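Local coordinates for protein putative RNase YutE (Bacillus subtilis subsp. subtilis str. 168, PDB 1YLM) that probably acts as the RNase toxin of a putative type VII toxin-antitoxin system, working as a homodimer that its cognate antitoxin probably neutralises, at residues 6-9 and 10-14; 34-37 and 38-41; 110-113 and 114-118. One frame throughout, in Å; residues are numbered along the deposited sequence.

Interaction 1 (6-9 and 10-14); sequences RSKI and EKTLG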
loop_
_atom_site.group_PDB
_atom_site.type_symbol
_atom_site.label_atom_id
_atom_site.label_comp_id
_atom_site.label_asym_id
_atom_site.label_seq_id
_atom_site.Cartn_x
_atom_site.Cartn_y
_atom_site.Cartn_z
ATOM N N ARG A 6 11.768 -20.688 3.149
ATOM C CA ARG A 6 12.197 -20.686 1.770
ATOM C C ARG A 6 11.020 -20.643 0.801
ATOM O O ARG A 6 11.112 -20.005 -0.251
ATOM C CB ARG A 6 13.080 -21.915 1.485
ATOM C CG ARG A 6 13.793 -21.833 0.131
ATOM C CD ARG A 6 14.803 -22.990 -0.057
ATOM N NE ARG A 6 15.561 -22.807 -1.292
ATOM C CZ ARG A 6 16.699 -23.432 -1.587
ATOM N NH1 ARG A 6 17.233 -24.312 -0.738
ATOM N NH2 ARG A 6 17.306 -23.176 -2.738
ATOM N N SER A 7 9.944 -21.338 1.149
ATOM C CA SER A 7 8.681 -21.284 0.373
ATOM C C SER A 7 8.160 -19.840 0.212
ATOM O O SER A 7 7.855 -19.405 -0.897
ATOM C CB SER A 7 7.600 -22.114 1.072
ATOM O OG SER A 7 7.963 -23.472 1.065
ATOM N N LYS A 8 8.076 -19.122 1.326
ATOM C CA LYS A 8 7.624 -17.732 1.334
ATOM C C LYS A 8 8.532 -16.871 0.463
ATOM O O LYS A 8 8.045 -16.085 -0.358
ATOM C CB LYS A 8 7.592 -17.190 2.770
ATOM C CG LYS A 8 7.036 -15.770 2.892
ATOM C CD LYS A 8 6.892 -15.371 4.349
ATOM C CE LYS A 8 6.314 -13.969 4.488
ATOM N NZ LYS A 8 7.277 -12.898 4.112
ATOM N N ILE A 9 9.848 -17.019 0.628
ATOM C CA ILE A 9 10.814 -16.191 -0.096
ATOM C C ILE A 9 10.662 -16.471 -1.583
ATOM O O ILE A 9 10.538 -15.552 -2.395
ATOM C CB ILE A 9 12.287 -16.442 0.363
ATOM C CG1 ILE A 9 12.490 -15.996 1.821
ATOM C CG2 ILE A 9 13.289 -15.725 -0.581
ATOM C CD1 ILE A 9 13.788 -16.501 2.461
ATOM N N GLU A 10 10.637 -17.742 -1.951
ATOM C CA GLU A 10 10.662 -18.050 -3.365
ATOM C C GLU A 10 9.373 -17.816 -4.186
ATOM O O GLU A 10 9.430 -17.206 -5.271
ATOM C CB GLU A 10 11.076 -19.535 -3.591
ATOM C CG GLU A 10 12.496 -19.921 -3.142
ATOM C CD GLU A 10 12.869 -21.397 -3.390
ATOM O OE1 GLU A 10 11.963 -22.241 -3.574
ATOM O OE2 GLU A 10 14.089 -21.701 -3.407
ATOM N N LYS A 11 8.197 -18.138 -3.659
ATOM C CA LYS A 11 6.979 -17.323 -3.815
ATOM C C LYS A 11 6.992 -15.827 -4.008
ATOM O O LYS A 11 6.473 -15.340 -5.024
ATOM C CB LYS A 11 5.786 -17.864 -3.003
ATOM C CG LYS A 11 5.495 -19.350 -3.356
ATOM C CD LYS A 11 4.551 -20.044 -2.348
ATOM C CE LYS A 11 4.669 -21.597 -2.355
ATOM N NZ LYS A 11 3.916 -22.210 -1.182
ATOM N N THR A 12 7.579 -15.108 -3.067
ATOM C CA THR A 12 7.597 -13.665 -3.247
ATOM C C THR A 12 8.566 -13.195 -4.336
ATOM O O THR A 12 8.290 -12.200 -5.005
ATOM C CB THR A 12 7.579 -12.834 -1.914
ATOM O OG1 THR A 12 8.757 -12.051 -1.736
ATOM C CG2 THR A 12 7.198 -13.649 -0.724
ATOM N N LEU A 13 9.665 -13.930 -4.549
ATOM C CA LEU A 13 10.565 -13.638 -5.675
ATOM C C LEU A 13 9.888 -13.806 -7.036
ATOM O O LEU A 13 10.085 -12.998 -7.936
ATOM C CB LEU A 13 11.839 -14.505 -5.602
ATOM C CG LEU A 13 12.849 -14.228 -4.478
ATOM C CD1 LEU A 13 14.082 -15.117 -4.668
ATOM C CD2 LEU A 13 13.260 -12.786 -4.425
ATOM N N GLY A 14 9.091 -14.863 -7.191
ATOM C CA GLY A 14 8.332 -15.067 -8.435
ATOM C C GLY A 14 7.341 -13.944 -8.695
ATOM O O GLY A 14 7.223 -13.454 -9.819
HETATM O O HOH W 1 16.434 -20.905 -4.369
#

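Interaction 2 (34-37 and 38-41); sequences GELA and LQRI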
loop_
_atom_site.group_PDB
_atom_site.type_symbol
_atom_site.label_atom_id
_atom_site.label_comp_id
_atom_site.label_asym_id
_atom_site.label_seq_id
_atom_site.Cartn_x
_atom_site.Cartn_y
_atom_site.Cartn_z
ATOM N N GLY A 34 -2.775 4.102 -15.912
ATOM C CA GLY A 34 -1.337 3.815 -15.949
ATOM C C GLY A 34 -0.629 4.320 -14.702
ATOM O O GLY A 34 0.193 3.603 -14.135
ATOM N N GLU A 35 -0.972 5.531 -14.247
ATOM C CA GLU A 35 -0.346 6.099 -13.037
ATOM C C GLU A 35 -0.611 5.255 -11.799
ATOM O O GLU A 35 0.280 5.033 -10.971
ATOM C CB GLU A 35 -0.849 7.531 -12.780
ATOM C CG GLU A 35 -0.415 8.509 -13.848
ATOM C CD GLU A 35 -1.042 9.898 -13.694
ATOM O OE1 GLU A 35 -2.058 10.083 -12.973
ATOM O OE2 GLU A 35 -0.496 10.816 -14.325
ATOM N N LEU A 36 -1.856 4.816 -11.677
ATOM C CA LEU A 36 -2.293 4.019 -10.551
ATOM C C LEU A 36 -1.606 2.662 -10.571
ATOM O O LEU A 36 -1.137 2.205 -9.530
ATOM C CB LEU A 36 -3.803 3.840 -10.601
ATOM C CG LEU A 36 -4.633 5.050 -10.170
ATOM C CD1 LEU A 36 -6.068 4.779 -10.633
ATOM C CD2 LEU A 36 -4.562 5.245 -8.658
ATOM N N ALA A 37 -1.538 2.037 -11.752
ATOM C CA ALA A 37 -0.864 0.727 -11.877
ATOM C C ALA A 37 0.608 0.839 -11.500
ATOM O O ALA A 37 1.147 -0.049 -10.833
ATOM C CB ALA A 37 -1.009 0.153 -13.287
ATOM N N LEU A 38 1.267 1.908 -11.943
ATOM C CA LEU A 38 2.685 2.091 -11.655
ATOM C C LEU A 38 2.917 2.287 -10.166
ATOM O O LEU A 38 3.875 1.744 -9.617
ATOM C CB LEU A 38 3.278 3.262 -12.444
ATOM C CG LEU A 38 4.784 3.473 -12.341
ATOM C CD1 LEU A 38 5.578 2.223 -12.770
ATOM C CD2 LEU A 38 5.135 4.682 -13.200
ATOM N N GLN A 39 2.031 3.015 -9.501
ATOM C CA GLN A 39 2.119 3.134 -8.017
ATOM C C GLN A 39 2.014 1.769 -7.319
ATOM O O GLN A 39 2.766 1.480 -6.374
ATOM C CB GLN A 39 1.064 4.105 -7.464
ATOM C CG GLN A 39 1.328 5.577 -7.863
ATOM C CD GLN A 39 0.153 6.482 -7.565
ATOM O OE1 GLN A 39 -0.749 6.118 -6.816
ATOM N NE2 GLN A 39 0.172 7.677 -8.133
ATOM N N ARG A 40 1.089 0.927 -7.785
ATOM C CA ARG A 40 0.961 -0.408 -7.202
ATOM C C ARG A 40 2.222 -1.239 -7.427
ATOM O O ARG A 40 2.709 -1.886 -6.503
ATOM C CB ARG A 40 -0.272 -1.134 -7.744
ATOM C CG ARG A 40 -0.543 -2.502 -7.093
ATOM C CD ARG A 40 -0.862 -2.375 -5.632
ATOM N NE ARG A 40 -1.164 -3.670 -5.035
ATOM C CZ ARG A 40 -1.320 -3.864 -3.727
ATOM N NH1 ARG A 40 -1.163 -2.851 -2.877
ATOM N NH2 ARG A 40 -1.599 -5.074 -3.258
ATOM N N ILE A 41 2.753 -1.206 -8.648
ATOM C CA ILE A 41 4.000 -1.905 -8.961
ATOM C C ILE A 41 5.144 -1.450 -8.033
ATOM O O ILE A 41 5.845 -2.296 -7.440
ATOM C CB ILE A 41 4.421 -1.717 -10.447
ATOM C CG1 ILE A 41 3.458 -2.481 -11.376
ATOM C CG2 ILE A 41 5.869 -2.196 -10.640
ATOM C CD1 ILE A 41 3.668 -2.160 -12.843
HETATM O O HOH W 2 -2.122 9.439 -9.679
#

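Interaction 3 (110-113 and 114-118); sequences ELYR and LIKAH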
loop_
_atom_site.group_PDB
_atom_site.type_symbol
_atom_site.label_atom_id
_atom_site.label_comp_id
_atom_site.label_asym_id
_atom_site.label_seq_id
_atom_site.Cartn_x
_atom_site.Cartn_y
_atom_site.Cartn_z
ATOM N N GLU A 110 7.920 10.580 -11.410
ATOM C CA GLU A 110 9.040 10.464 -10.498
ATOM C C GLU A 110 9.354 8.987 -10.210
ATOM O O GLU A 110 10.500 8.554 -10.301
ATOM C CB GLU A 110 8.619 11.182 -9.217
ATOM C CG GLU A 110 9.561 11.175 -8.102
ATOM C CD GLU A 110 9.127 12.158 -7.028
ATOM O OE1 GLU A 110 8.080 11.957 -6.384
ATOM O OE2 GLU A 110 9.838 13.140 -6.822
ATOM N N LEU A 111 8.308 8.231 -9.876
ATOM C CA LEU A 111 8.440 6.822 -9.536
ATOM C C LEU A 111 8.929 6.016 -10.745
ATOM O O LEU A 111 9.824 5.183 -10.612
ATOM C CB LEU A 111 7.105 6.285 -9.011
ATOM C CG LEU A 111 7.048 4.779 -8.712
ATOM C CD1 LEU A 111 8.123 4.369 -7.702
ATOM C CD2 LEU A 111 5.649 4.442 -8.204
ATOM N N TYR A 112 8.364 6.285 -11.926
ATOM C CA TYR A 112 8.861 5.667 -13.154
ATOM C C TYR A 112 10.370 5.841 -13.302
ATOM O O TYR A 112 11.097 4.871 -13.575
ATOM C CB TYR A 112 8.150 6.208 -14.410
ATOM C CG TYR A 112 8.680 5.573 -15.682
ATOM C CD1 TYR A 112 8.098 4.416 -16.199
ATOM C CD2 TYR A 112 9.793 6.111 -16.342
ATOM C CE1 TYR A 112 8.598 3.819 -17.346
ATOM C CE2 TYR A 112 10.304 5.518 -17.485
ATOM C CZ TYR A 112 9.698 4.378 -17.980
ATOM O OH TYR A 112 10.200 3.799 -19.122
ATOM N N ARG A 113 10.835 7.084 -13.132
ATOM C CA ARG A 113 12.249 7.390 -13.325
ATOM C C ARG A 113 13.101 6.670 -12.306
ATOM O O ARG A 113 14.191 6.202 -12.620
ATOM C CB ARG A 113 12.497 8.902 -13.295
ATOM C CG ARG A 113 12.007 9.561 -14.593
ATOM C CD ARG A 113 12.303 11.047 -14.648
ATOM N NE ARG A 113 11.565 11.825 -13.656
ATOM C CZ ARG A 113 10.378 12.393 -13.858
ATOM N NH1 ARG A 113 9.742 12.260 -15.021
ATOM N NH2 ARG A 113 9.821 13.099 -12.888
ATOM N N LEU A 114 12.580 6.567 -11.090
ATOM C CA LEU A 114 13.263 5.863 -10.013
ATOM C C LEU A 114 13.464 4.378 -10.307
ATOM O O LEU A 114 14.596 3.858 -10.221
ATOM C CB LEU A 114 12.485 6.085 -8.707
ATOM C CG LEU A 114 13.161 5.839 -7.379
ATOM C CD1 LEU A 114 14.475 6.609 -7.275
ATOM C CD2 LEU A 114 12.172 6.213 -6.257
ATOM N N ILE A 115 12.382 3.704 -10.686
ATOM C CA ILE A 115 12.425 2.290 -11.017
ATOM C C ILE A 115 13.325 2.050 -12.236
ATOM O O ILE A 115 14.155 1.137 -12.226
ATOM C CB ILE A 115 10.993 1.733 -11.262
ATOM C CG1 ILE A 115 10.121 1.945 -10.007
ATOM C CG2 ILE A 115 11.038 0.258 -11.661
ATOM C CD1 ILE A 115 8.652 1.565 -10.173
ATOM N N LYS A 116 13.174 2.888 -13.263
ATOM C CA LYS A 116 13.978 2.746 -14.480
ATOM C C LYS A 116 15.462 2.863 -14.173
ATOM O O LYS A 116 16.265 2.037 -14.626
ATOM C CB LYS A 116 13.563 3.747 -15.576
ATOM C CG LYS A 116 13.882 3.239 -16.992
ATOM C CD LYS A 116 12.814 2.223 -17.432
ATOM C CE LYS A 116 13.236 1.362 -18.606
ATOM N NZ LYS A 116 12.118 0.437 -18.989
ATOM N N ALA A 117 15.809 3.858 -13.361
ATOM C CA ALA A 117 17.199 4.129 -12.993
ATOM C C ALA A 117 17.866 2.941 -12.297
ATOM O O ALA A 117 19.080 2.780 -12.373
ATOM C CB ALA A 117 17.271 5.356 -12.110
ATOM N N HIS A 118 17.075 2.135 -11.592
ATOM C CA HIS A 118 17.619 1.014 -10.816
ATOM C C HIS A 118 17.116 -0.326 -11.317
ATOM O O HIS A 118 17.100 -1.301 -10.577
ATOM C CB HIS A 118 17.328 1.223 -9.322
ATOM C CG HIS A 118 17.754 2.575 -8.822
ATOM N ND1 HIS A 118 19.051 3.031 -8.938
ATOM C CD2 HIS A 118 17.051 3.584 -8.256
ATOM C CE1 HIS A 118 19.136 4.251 -8.435
ATOM N NE2 HIS A 118 17.935 4.614 -8.018
#

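Interaction 1 (6-9 and 10-14)
R6 and E10 are joined twice over, once through the backbone and once through their charged ends, a compact case of the i to i+4 salt bridge in the first turns of an α-helix. The backbone link runs from E10 N to R6 O at 2.9 Å. At the side-chain ends, R6 NE donates to E10 OE2 over 2.8 Å, with an N-H...O angle of 153°. The arginine chain stays extended from CG to NE, its CG anti to the main-chain N (chi1 -169°), while E10 turns its CG beside its own N and stretches back over the R6 carbonyl, bringing E10 CG to 3.2 Å from R6 O. The two charged groups do not lie flat on each other: the guanidinium and carboxylate planes stand 74° apart, and NE meets OE2 from above the carboxylate plane. A water closes the pair at the guanidinium edge, accepting from R6 NH2 and donating to E10 OE2 (2.7 Å), so OE2 accepts from NE directly and from the water, which links it to NH2. R6 NH1 is spent on the carbonyls of G138 and S141, which ties the start of this helix to the chain's C-terminal region.

I9 supplies the apolar counterpart. L13 N reaches I9 O at 2.8 Å, and the two side chains run next to each other in the same direction, with I9 CG2 and L13 CG 4.2 Å apart. I9 leans on T52, D55 and M56 of helix 32-59 and on I129 of helix 119-137, where L13 joins it. Helix 6-23 thus begins packed against two helices of its own chain and, through K11 and T12, against L104 of the second subunit.

Interaction 2 (34-37 and 38-41)
The carbonyl oxygen of E35 accepts two hydrogen bonds: from Q39 N, with Q39 N and E35 O 3.0 Å apart, and from the hydroxyl of S108. Within the α-helix 32-59, part of the all-helical HepT fold, this ordinary i to i+4 bond becomes a junction with the start of helix 108-117. Q39 adds a second tie to the same serine, its NE2 bonding to S108 OG. With Q39 CG beside the main-chain N (chi1 -68°) and the chain extended beyond it, the side chain passes over the same carbonyl, Q39 CG lying 3.3 Å from E35 O. A water bridges E35 OE1 and Q39 NE2 weakly, at 3.4 and 3.3 Å, so the acidic side chain is only loosely linked to the amide.

The other end of that amide belongs to the dimer. Q39 OE1 accepts from R40 NE of the second subunit, and R40 NE returns the bond to Q39 OE1 of that subunit, a reciprocal pair across the interface. R40 carries its guanidinium away from these turns by a bend at chi2 (64°), and its NH2 takes L99 O of the partner, a residue of the RX(4)HXY motif assigned by similarity. Apolar contacts accompany it across the interface: L36 meets I41 of the other subunit and I41 meets its L36, while A37 rests on I33 there. L38 departs in another direction, onto W29, Y112 and I115 of its own chain.

The remaining rungs are regular, L38 N to G34 O at 3.0 Å and R40 N to L36 O at 3.1 Å. At the last of them I41 N meets A37 O at 2.9 Å with an N-H...O angle of 167°, and I41 CG1 comes to 3.4 Å from that oxygen.

Interaction 3 (110-113 and 114-118)
Four i to i+4 bonds carry the backbone from E110-R113 into L114-A117, running from 2.9 to 3.0 Å; the straightest is I115 N to L111 O, with an N-H...O angle of 173°. At H118 the helical angles end: H118 N bonds to I115 O at 3.2 Å and only weakly to L114 O, and the same residue occupies the N-cap position of helix 119-137. On the inner side, L111 CD1 and I115 CD1 meet at 3.8 Å. In the HepT-like helical bundle these two side chains face L92 of helix 83-93, while I115 also reaches L45 of helix 32-59. Y112 and K116 extend alongside one another. With Y112 CG anti to its N and K116 bent at chi2 (79°), the lysine methylenes follow the phenol, K116 CD lying 3.5 Å from Y112 OH and approaching the ring obliquely. The tyrosine ring also meets those of F23 and W29, and K116 NZ has a long, weak ion pair with D24. Beyond them, A117 CB sits over the centre of the H118 imidazole, 4.1 Å above its plane, while H118 ND1 bonds to E88 OE1.

Overall arrangement
The three contacts repeat one backbone pattern in different surroundings. Interaction 2 is the most buried, and Q39 and R40 find their strongest polar partners on the second subunit. Interactions 1 and 3 are partly buried and lie on opposite sides of the chain's centre, about 24 Å apart between centres; the first couples a water-bridged charged pair with an apolar one, the third sets apolar branches beside a lysine chain lying along a tyrosine. Interactions 2 and 3 touch directly, L38 CD2 lying 3.6 Å from Y112 CB, and so join helix 32-59 to helix 108-117. Interactions 1 and 2 both reach the dimer partner, the former by packing on L104, whereas 110-118 meets no other chain of the assembly.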